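Local coordinates for fiber protein (Human adenovirus 16, PDB 3CNC) that forms the trimeric knob at the tip of the viral fiber and probably attaches the virus to the host-cell receptor CD46, at residues Gly66-Met71 against Phe189-Asn194; Val170-Asn175 against Ser209-Ser214; Cys51-Val56 against Ile88-Ala93. One frame throughout, in Å; residues are numbered along the deposited sequence.

From the N terminus, strand 51-60 comes first and leads into its antiparallel neighbour 63-72; the chain then crosses to strand 85-94 in the second sheet, where contact 3 (51-56 with 88-93) closes the first loop. Contact 1 (66-71 with 189-194) opens inside that loop and closes far beyond it, so the two cross. Contact 2 (170-175 with 209-214) opens after contact 3 has closed, in series with it, but crosses contact 1, whose second segment lies between its two ends. All three join the same two facing sheets of the knob: strands 51-60, 63-72 and 211-216 on one side, 85-94, 165-174 and 185-194 on the other.

Contact 1 of 3, residues Gly66-Met71 against Phe189-Asn194; sequences GYITLM and FSWSLN
Ile68 sets its terminal methyl CD1 almost squarely over the Phe189 ring, 3.5 Å from the ring centroid and only 4° off the normal. All six ring carbons are nearly equidistant from CD1, the nearest being CG at 3.7 Å, which is the signature of a centred CH-pi contact. The pair spans the two sheets of the knob's antiparallel beta-sandwich: strand 63-72 in one and strand 185-194 in the other. Their short segments run 10.1 Å apart at an angle of 57°, a separation filled by side chains, with no hydrogen bond across.

Reach comes from an extended isoleucine. With CG1 opposite the backbone N (chi1 -172°) and the chain extended again to CD1, the methyl reaches the facing strand, where it also meets Trp191 CH2 obliquely. Two residues along each strand the pattern recurs less exactly, Leu70 placing CD1 over the six-membered ring of Trp191, displaced toward the rim.

Around this layer, Phe213 meets the Phe189 ring with the planes steeply inclined, while Val170 and Val90, from the strands flanking 185-194, pack on Trp191. Tyr67, which takes no part in this contact, hydrogen-bonds through its hydroxyl to Tyr137 of a neighbouring subunit, so strand 63-72 serves both core and trimer interface. Leu70 CD1 comes closest to Trp191 CZ3, 4.0 Å away, and Leu70 CG lies 4.1 Å from Trp191 CH2.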
# COMPACT_ATOMS: atom_id res chain seq x y z
N GLY A 66 -0.33 7.40 -3.74
CA GLY A 66 -0.40 7.31 -5.19
C GLY A 66 -1.00 6.06 -5.78
O GLY A 66 -0.91 4.97 -5.20
N TYR A 67 -1.61 6.21 -6.96
CA TYR A 67 -2.25 5.12 -7.69
C TYR A 67 -1.87 5.26 -9.16
O TYR A 67 -2.05 6.32 -9.75
CB TYR A 67 -3.77 5.24 -7.55
CG TYR A 67 -4.58 4.24 -8.36
CD1 TYR A 67 -5.04 3.06 -7.79
CD2 TYR A 67 -4.92 4.50 -9.70
CE1 TYR A 67 -5.83 2.16 -8.51
CE2 TYR A 67 -5.71 3.61 -10.44
CZ TYR A 67 -6.17 2.45 -9.84
OH TYR A 67 -6.98 1.59 -10.53
N ILE A 68 -1.36 4.20 -9.77
CA ILE A 68 -0.96 4.30 -11.17
C ILE A 68 -1.21 3.03 -11.95
O ILE A 68 -0.98 1.92 -11.47
CB ILE A 68 0.54 4.68 -11.32
CG1 ILE A 68 0.87 4.96 -12.79
CG2 ILE A 68 1.43 3.54 -10.78
CD1 ILE A 68 2.19 5.70 -13.00
N THR A 69 -1.68 3.24 -13.18
CA THR A 69 -1.97 2.15 -14.09
C THR A 69 -1.80 2.58 -15.56
O THR A 69 -2.02 3.74 -15.93
CB THR A 69 -3.42 1.65 -13.87
OG1 THR A 69 -3.51 0.28 -14.28
CG2 THR A 69 -4.41 2.48 -14.66
N LEU A 70 -1.39 1.62 -16.40
CA LEU A 70 -1.18 1.85 -17.83
C LEU A 70 -2.09 1.00 -18.72
O LEU A 70 -2.30 -0.19 -18.46
CB LEU A 70 0.26 1.51 -18.20
CG LEU A 70 1.27 2.59 -18.55
CD1 LEU A 70 2.48 1.88 -19.13
CD2 LEU A 70 0.71 3.59 -19.57
N MET A 71 -2.62 1.60 -19.78
CA MET A 71 -3.43 0.84 -20.73
C MET A 71 -2.99 1.18 -22.16
O MET A 71 -3.07 2.33 -22.58
CB MET A 71 -4.92 1.14 -20.58
CG MET A 71 -5.77 0.19 -21.43
SD MET A 71 -7.50 0.64 -21.61
CE MET A 71 -8.25 -0.47 -20.45
N PHE A 189 8.52 6.20 -13.52
CA PHE A 189 8.03 4.86 -13.28
C PHE A 189 8.52 3.97 -14.41
O PHE A 189 8.62 4.41 -15.56
CB PHE A 189 6.51 4.82 -13.29
CG PHE A 189 5.86 5.74 -12.31
CD1 PHE A 189 5.67 7.08 -12.64
CD2 PHE A 189 5.43 5.28 -11.08
CE1 PHE A 189 5.05 7.94 -11.74
CE2 PHE A 189 4.80 6.13 -10.17
CZ PHE A 189 4.60 7.46 -10.50
N SER A 190 8.86 2.74 -14.07
CA SER A 190 9.28 1.76 -15.06
C SER A 190 8.75 0.40 -14.62
O SER A 190 8.82 0.06 -13.44
CB SER A 190 10.81 1.73 -15.23
OG SER A 190 11.47 1.18 -14.11
N TRP A 191 8.20 -0.34 -15.57
CA TRP A 191 7.66 -1.68 -15.33
C TRP A 191 8.59 -2.64 -16.05
O TRP A 191 8.96 -2.39 -17.20
CB TRP A 191 6.26 -1.82 -15.94
CG TRP A 191 5.21 -1.01 -15.27
CD1 TRP A 191 4.24 -1.46 -14.44
CD2 TRP A 191 4.97 0.39 -15.46
NE1 TRP A 191 3.39 -0.43 -14.10
CE2 TRP A 191 3.82 0.72 -14.71
CE3 TRP A 191 5.61 1.41 -16.19
CZ2 TRP A 191 3.28 2.02 -14.67
CZ3 TRP A 191 5.08 2.70 -16.15
CH2 TRP A 191 3.92 2.99 -15.39
N SER A 192 8.95 -3.73 -15.40
CA SER A 192 9.86 -4.67 -16.03
C SER A 192 9.31 -6.08 -16.15
O SER A 192 8.93 -6.71 -15.16
CB SER A 192 11.18 -4.70 -15.26
OG SER A 192 12.07 -5.64 -15.83
N LEU A 193 9.26 -6.57 -17.38
CA LEU A 193 8.79 -7.92 -17.67
C LEU A 193 10.01 -8.75 -18.03
O LEU A 193 10.69 -8.47 -19.01
CB LEU A 193 7.84 -7.92 -18.87
CG LEU A 193 7.43 -9.30 -19.39
CD1 LEU A 193 6.64 -10.05 -18.33
CD2 LEU A 193 6.60 -9.16 -20.67
N ASN A 194 10.30 -9.76 -17.22
CA ASN A 194 11.44 -10.64 -17.47
C ASN A 194 11.01 -12.09 -17.24
O ASN A 194 11.31 -12.70 -16.20
CB ASN A 194 12.59 -10.28 -16.54
CG ASN A 194 13.84 -11.11 -16.81
OD1 ASN A 194 14.31 -11.17 -17.95
ND2 ASN A 194 14.38 -11.74 -15.77

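Contact 2 of 3, residues Val170-Asn175 against Ser209-Ser214; sequences VTVTLN and SPFFFS
Val170 and Phe211 approach from opposite directions, the valine methyl CG1 standing over the centre of the Phe211 ring. Its distance to the ring centroid is 3.7 Å and it sits 12° off the normal, the geometry of a CH-pi contact. The nearest ring carbon to CG1 is CE2, also at 3.7 Å, but the valine does not rely on one methyl: Val170 CB lies 4.0 Å from Phe211 CE1, and Val170 CG2 lies 4.0 Å from Phe211 CD1, so the branched side chain spreads over the ring. Val172, next but one along its strand, adds CG2 at 3.8 Å from CE2 of Phe211, arriving obliquely.

The ring is delivered by an extended torsion: Phe211 CG is trans to the backbone N (chi1 177°), which turns the phenyl group toward strand 165-174. This is core packing of the beta-sandwich of the fiber knob, in which strand 165-174 belongs to the four-stranded sheet and strand 211-216 is the edge strand, within the chain, of the facing sheet. The nearest CA atoms, those of Val170 and Phe211, are 8.1 Å apart, and no hydrogen bond passes between the segments.

Each partner is fixed in place by its own sheet. Val170 pairs through its backbone with Gly154, and its side chain also touches Trp191; Phe211 is paired with Ile68 of strand 63-72, whose side chain it touches as well. Phe212 packs on Ser214 of a second subunit, and Phe213, whose ring meets Phe189 within the chain, is also touched by Phe212 of the third subunit, which brings this edge strand to the trimer interface.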
# COMPACT_ATOMS: atom_id res chain seq x y z
N VAL A 170 8.22 -3.02 -10.63
CA VAL A 170 8.03 -1.58 -10.74
C VAL A 170 9.07 -0.79 -9.97
O VAL A 170 9.36 -1.10 -8.82
CB VAL A 170 6.66 -1.19 -10.17
CG1 VAL A 170 6.44 0.30 -10.30
CG2 VAL A 170 5.57 -1.99 -10.87
N THR A 171 9.62 0.24 -10.60
CA THR A 171 10.60 1.09 -9.94
C THR A 171 10.15 2.52 -10.06
O THR A 171 9.85 2.98 -11.16
CB THR A 171 12.00 1.02 -10.58
OG1 THR A 171 12.46 -0.33 -10.59
CG2 THR A 171 12.98 1.87 -9.79
N VAL A 172 10.08 3.23 -8.94
CA VAL A 172 9.68 4.62 -8.98
C VAL A 172 10.89 5.44 -8.58
O VAL A 172 11.55 5.13 -7.59
CB VAL A 172 8.54 4.92 -7.98
CG1 VAL A 172 8.04 6.33 -8.20
CG2 VAL A 172 7.43 3.93 -8.15
N THR A 173 11.22 6.45 -9.37
CA THR A 173 12.35 7.30 -9.04
C THR A 173 11.80 8.68 -8.71
O THR A 173 11.02 9.24 -9.48
CB THR A 173 13.33 7.43 -10.21
OG1 THR A 173 13.69 6.12 -10.67
CG2 THR A 173 14.60 8.17 -9.76
N LEU A 174 12.18 9.23 -7.56
CA LEU A 174 11.70 10.55 -7.16
C LEU A 174 12.86 11.56 -7.19
O LEU A 174 13.92 11.31 -6.61
CB LEU A 174 11.09 10.49 -5.76
CG LEU A 174 9.96 9.46 -5.51
CD1 LEU A 174 9.58 9.44 -4.04
CD2 LEU A 174 8.75 9.79 -6.35
N ASN A 175 12.65 12.69 -7.87
CA ASN A 175 13.65 13.75 -7.97
C ASN A 175 15.10 13.32 -8.00
O ASN A 175 15.85 13.76 -7.14
CB ASN A 175 13.59 14.69 -6.76
CG ASN A 175 12.24 15.26 -6.51
OD1 ASN A 175 11.51 15.59 -7.43
ND2 ASN A 175 11.91 15.42 -5.23
N SER A 209 -1.71 -3.90 -13.93
CA SER A 209 -2.67 -3.79 -12.84
C SER A 209 -2.21 -2.67 -11.90
O SER A 209 -1.03 -2.30 -11.88
CB SER A 209 -2.83 -5.12 -12.10
OG SER A 209 -1.63 -5.54 -11.47
N PRO A 210 -3.14 -2.12 -11.12
CA PRO A 210 -2.92 -1.05 -10.15
C PRO A 210 -1.67 -1.17 -9.28
O PRO A 210 -1.48 -2.18 -8.59
CB PRO A 210 -4.20 -1.07 -9.31
CG PRO A 210 -5.24 -1.40 -10.35
CD PRO A 210 -4.56 -2.53 -11.12
N PHE A 211 -0.83 -0.15 -9.31
CA PHE A 211 0.35 -0.14 -8.46
C PHE A 211 0.13 0.93 -7.37
O PHE A 211 -0.25 2.07 -7.69
CB PHE A 211 1.62 0.18 -9.25
CG PHE A 211 2.85 0.27 -8.39
CD1 PHE A 211 3.32 -0.85 -7.72
CD2 PHE A 211 3.50 1.48 -8.21
CE1 PHE A 211 4.42 -0.77 -6.88
CE2 PHE A 211 4.61 1.58 -7.36
CZ PHE A 211 5.07 0.46 -6.70
N PHE A 212 0.35 0.57 -6.11
CA PHE A 212 0.16 1.52 -5.00
C PHE A 212 1.49 1.91 -4.37
O PHE A 212 2.41 1.08 -4.28
CB PHE A 212 -0.73 0.89 -3.91
CG PHE A 212 -1.94 0.17 -4.45
CD1 PHE A 212 -2.13 -1.19 -4.18
CD2 PHE A 212 -2.87 0.83 -5.25
CE1 PHE A 212 -3.24 -1.87 -4.70
CE2 PHE A 212 -3.98 0.16 -5.77
CZ PHE A 212 -4.17 -1.18 -5.50
N PHE A 213 1.59 3.15 -3.92
CA PHE A 213 2.83 3.63 -3.31
C PHE A 213 2.60 4.94 -2.57
O PHE A 213 1.57 5.59 -2.77
CB PHE A 213 3.89 3.82 -4.40
CG PHE A 213 3.49 4.84 -5.44
CD1 PHE A 213 4.01 6.13 -5.41
CD2 PHE A 213 2.56 4.51 -6.43
CE1 PHE A 213 3.61 7.08 -6.34
CE2 PHE A 213 2.15 5.46 -7.36
CZ PHE A 213 2.68 6.75 -7.31
N SER A 214 3.55 5.32 -1.72
CA SER A 214 3.47 6.58 -0.97
C SER A 214 4.85 7.23 -0.89
O SER A 214 5.86 6.54 -1.00
CB SER A 214 2.96 6.34 0.46
OG SER A 214 1.59 6.03 0.46

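Contact 3 of 3, residues Cys51-Val56 against Ile88-Ala93; sequences CKLTLV and IDVNLA
Segments 51-56 and 88-93 are both beta strands that face each other without pairing: the closest CA atoms, of Leu53 and Val90, are 8.9 Å apart, and no hydrogen bond joins the two backbones. They belong to opposing sheets of the antiparallel beta-sandwich of the fiber knob, as the strand order shows: 51-60 pairs with 63-72, and 85-94 with 185-194; the spacing agrees. Strand 51-60 lies inside its sheet, whereas 85-94 is the outermost strand, within the chain, of the other. The contact lies about 3 Å from the centre of the chain, measured centre to centre, so it occupies the middle of the domain.

Alternate residues of each strand turn inward, giving two successive side-chain pairs. In the tighter one, Leu55 and Leu92 approach tip to tip, their CD2 methyls 3.7 Å apart. Leu55 holds CG opposite the backbone N and beside the carbonyl carbon (chi1 177°), and from there CD2 meets Leu92. The other pair is slacker and less direct: Leu53 CD2 passes at a slant to Val90 CG1, 4.2 Å away.

Neighbours in both sheets fill in around these four residues. Ile68 packs on Leu53, Met187 on Leu55, and Trp191 on Val90, so the two pairs merge with the interior between the sheets. Among the backbone amides, Leu55 N bonds to Thr32 OG1 and Leu92 N to Asn188 OD1.

Across the contact itself, only saturated carbon meets saturated carbon, in four buried side chains; the two segments together bury 139 Å². Its cohesion therefore probably comes from dispersion and the exclusion of water, with no directional bond to set the spacing of the two sheets here.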
# COMPACT_ATOMS: atom_id res chain seq x y z
N CYS A 51 -0.69 5.55 -25.53
CA CYS A 51 -1.24 4.77 -24.42
C CYS A 51 -1.93 5.66 -23.39
O CYS A 51 -1.74 6.88 -23.36
CB CYS A 51 -0.16 3.92 -23.75
SG CYS A 51 1.10 4.85 -22.89
N LYS A 52 -2.75 5.04 -22.54
CA LYS A 52 -3.50 5.76 -21.52
C LYS A 52 -2.88 5.58 -20.14
O LYS A 52 -2.76 4.47 -19.64
CB LYS A 52 -4.94 5.26 -21.50
CG LYS A 52 -5.65 5.42 -22.83
CD LYS A 52 -6.89 4.54 -22.90
CE LYS A 52 -7.61 4.72 -24.24
NZ LYS A 52 -8.74 3.75 -24.39
N LEU A 53 -2.49 6.70 -19.53
CA LEU A 53 -1.89 6.70 -18.21
C LEU A 53 -2.87 7.19 -17.15
O LEU A 53 -3.39 8.30 -17.25
CB LEU A 53 -0.67 7.62 -18.17
CG LEU A 53 -0.11 7.88 -16.76
CD1 LEU A 53 0.58 6.63 -16.25
CD2 LEU A 53 0.85 9.04 -16.79
N THR A 54 -3.12 6.35 -16.15
CA THR A 54 -4.00 6.75 -15.06
C THR A 54 -3.11 6.94 -13.84
O THR A 54 -2.42 6.02 -13.40
CB THR A 54 -5.06 5.69 -14.74
OG1 THR A 54 -5.88 5.48 -15.89
CG2 THR A 54 -5.95 6.15 -13.59
N LEU A 55 -3.09 8.15 -13.31
CA LEU A 55 -2.27 8.42 -12.15
C LEU A 55 -3.06 9.27 -11.18
O LEU A 55 -3.61 10.30 -11.55
CB LEU A 55 -1.00 9.17 -12.57
CG LEU A 55 -0.06 9.60 -11.43
CD1 LEU A 55 0.63 8.38 -10.86
CD2 LEU A 55 0.98 10.62 -11.95
N VAL A 56 -3.13 8.82 -9.93
CA VAL A 56 -3.84 9.57 -8.91
C VAL A 56 -2.89 9.88 -7.75
O VAL A 56 -2.30 8.97 -7.16
CB VAL A 56 -5.03 8.79 -8.36
CG1 VAL A 56 -5.98 9.75 -7.64
CG2 VAL A 56 -5.72 8.05 -9.50
N ILE A 88 9.10 -0.81 -19.67
CA ILE A 88 8.31 0.36 -20.03
C ILE A 88 8.66 1.51 -19.09
O ILE A 88 8.78 1.32 -17.88
CB ILE A 88 6.82 0.04 -19.93
CG1 ILE A 88 6.51 -1.15 -20.84
CG2 ILE A 88 5.99 1.27 -20.28
CD1 ILE A 88 5.15 -1.73 -20.61
N ASP A 89 8.80 2.70 -19.65
CA ASP A 89 9.14 3.87 -18.85
C ASP A 89 8.17 4.99 -19.06
O ASP A 89 7.72 5.23 -20.18
CB ASP A 89 10.53 4.40 -19.22
CG ASP A 89 11.65 3.58 -18.65
OD1 ASP A 89 11.76 3.49 -17.42
OD2 ASP A 89 12.43 3.02 -19.44
N VAL A 90 7.84 5.67 -17.98
CA VAL A 90 6.97 6.82 -18.03
C VAL A 90 7.71 7.80 -17.15
O VAL A 90 7.87 7.58 -15.95
CB VAL A 90 5.58 6.52 -17.44
CG1 VAL A 90 4.79 7.80 -17.30
CG2 VAL A 90 4.84 5.54 -18.34
N ASN A 91 8.20 8.88 -17.75
CA ASN A 91 8.95 9.87 -16.99
C ASN A 91 8.09 11.11 -16.83
O ASN A 91 7.41 11.52 -17.76
CB ASN A 91 10.26 10.20 -17.71
CG ASN A 91 11.00 8.96 -18.17
OD1 ASN A 91 11.25 8.03 -17.39
ND2 ASN A 91 11.37 8.93 -19.45
N LEU A 92 8.13 11.70 -15.64
CA LEU A 92 7.36 12.90 -15.34
C LEU A 92 8.26 14.00 -14.78
O LEU A 92 8.99 13.80 -13.80
CB LEU A 92 6.26 12.57 -14.32
CG LEU A 92 4.89 12.08 -14.79
CD1 LEU A 92 5.01 11.10 -15.92
CD2 LEU A 92 4.15 11.47 -13.61
N ALA A 93 8.21 15.17 -15.42
CA ALA A 93 9.01 16.31 -14.99
C ALA A 93 8.08 17.48 -14.71
O ALA A 93 7.22 17.80 -15.53
CB ALA A 93 10.04 16.68 -16.07